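Local coordinates for protein phytoene synthase (Enterococcus hirae, PDB 5IYS) that probably condenses two farnesyl diphosphate molecules head to head into a C30 isoprenoid such as dehydrosqualene, using magnesium ions to hold the diphosphates, at residues A[193-197]-A[198-202]. Residues are numbered along the deposited sequence; the frame is centred on the assembly and turned at random.
Sequences FGVAT and TMLKE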
# COMPACT_ATOMS: atom_id res chain seq x y z
N PHE A 193 0.86 -26.97 -0.93
CA PHE A 193 1.97 -27.02 -1.87
C PHE A 193 3.16 -27.79 -1.31
O PHE A 193 4.18 -27.92 -1.98
CB PHE A 193 2.38 -25.61 -2.33
CG PHE A 193 1.34 -24.93 -3.19
CD1 PHE A 193 1.21 -25.25 -4.53
CD2 PHE A 193 0.43 -24.04 -2.62
CE1 PHE A 193 0.21 -24.67 -5.32
CE2 PHE A 193 -0.57 -23.47 -3.39
CZ PHE A 193 -0.66 -23.75 -4.74
N GLY A 194 3.04 -28.27 -0.08
CA GLY A 194 4.13 -29.01 0.57
C GLY A 194 5.37 -28.18 0.81
O GLY A 194 6.49 -28.61 0.52
N VAL A 195 5.18 -26.97 1.33
CA VAL A 195 6.29 -26.11 1.75
C VAL A 195 6.55 -26.28 3.24
O VAL A 195 5.63 -26.21 4.04
CB VAL A 195 5.99 -24.61 1.48
CG1 VAL A 195 7.16 -23.75 1.96
CG2 VAL A 195 5.75 -24.40 -0.01
N ALA A 196 7.82 -26.45 3.59
CA ALA A 196 8.22 -26.48 4.99
C ALA A 196 8.82 -25.13 5.31
O ALA A 196 9.41 -24.51 4.42
CB ALA A 196 9.25 -27.59 5.22
N THR A 197 8.66 -24.68 6.55
CA THR A 197 9.03 -23.30 6.85
C THR A 197 10.54 -23.15 6.70
O THR A 197 11.07 -22.05 6.52
CB THR A 197 8.54 -22.82 8.23
OG1 THR A 197 9.56 -23.06 9.21
CG2 THR A 197 7.24 -23.50 8.65
N THR A 198 11.23 -24.28 6.70
CA THR A 198 12.67 -24.29 6.52
C THR A 198 13.06 -23.77 5.14
O THR A 198 14.12 -23.17 4.95
CB THR A 198 13.22 -25.71 6.75
OG1 THR A 198 14.50 -25.60 7.37
CG2 THR A 198 13.33 -26.48 5.44
N MET A 199 12.18 -23.97 4.17
CA MET A 199 12.44 -23.50 2.81
C MET A 199 12.48 -21.97 2.73
O MET A 199 12.88 -21.40 1.71
CB MET A 199 11.36 -24.03 1.87
CG MET A 199 11.12 -25.53 1.94
SD MET A 199 9.99 -26.08 0.65
CE MET A 199 10.07 -27.86 0.95
N LEU A 200 12.02 -21.31 3.79
CA LEU A 200 11.79 -19.87 3.78
C LEU A 200 13.08 -19.11 4.06
O LEU A 200 13.12 -17.89 3.93
CB LEU A 200 10.73 -19.44 4.79
CG LEU A 200 9.31 -20.01 4.65
CD1 LEU A 200 8.35 -19.28 5.60
CD2 LEU A 200 8.83 -19.94 3.19
N LYS A 201 14.13 -19.83 4.43
CA LYS A 201 15.40 -19.17 4.77
C LYS A 201 16.47 -19.35 3.70
O LYS A 201 17.58 -18.83 3.83
CB LYS A 201 15.93 -19.62 6.14
CG LYS A 201 16.10 -21.12 6.31
CD LYS A 201 16.57 -21.48 7.72
CE LYS A 201 15.42 -21.48 8.72
NZ LYS A 201 15.86 -21.17 10.11
N GLU A 202 16.11 -20.02 2.61
CA GLU A 202 17.04 -20.26 1.51
C GLU A 202 17.15 -19.08 0.54
O GLU A 202 16.28 -18.20 0.52
CB GLU A 202 16.66 -21.55 0.78
CG GLU A 202 17.28 -22.79 1.42
CD GLU A 202 16.37 -24.00 1.40
OE1 GLU A 202 16.28 -24.71 2.44
OE2 GLU A 202 15.75 -24.25 0.34
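Met199 folds back over Ala196 and Val195 from a short 3-10 turn, part of the loop between helices 187-193 and 207-227 of this all-helical squalene/phytoene synthase fold. Two i to i+3 backbone bonds define the turn: Met199 N donates to Ala196 O at 2.8 Å, and Leu200 N to Thr197 O at 3.0 Å.

The methionine adds a third, weak link, because its thioether accepts the Ala196 N-H, with Ala196 N to Met199 SD 3.7 Å and an N-H...S angle of 161°. Its CG sits beside the backbone N (chi1 -52°), and so opposite the carbonyl carbon, and the chain beyond is extended, which carries SD back along the extended backbone of Val195 and Ala196. There Met199 SD also meets Val195 CG1 at 3.9 Å, the two side chains running obliquely across one another. At the end of the thioether, Met199 CE comes 3.7 Å from Gly194 O. Gly194 itself has positive phi (64°) and ends helix 187-193 in a Schellman motif, setting the direction in which the chain leaves.

Further out, buried Val195 packs on Leu212 of helix 207-227, while buried Leu200 reaches Val174 and Tyr178 of helix 174-179, so the loop, through Val195 and Leu200, touches both helices. The side chain of Leu200 remains about 13 Å from a bound magnesium ion, so no direct metal role follows. Within the turn, Leu200 CB sits 3.1 Å from Thr197 O, the acceptor of its own N-H.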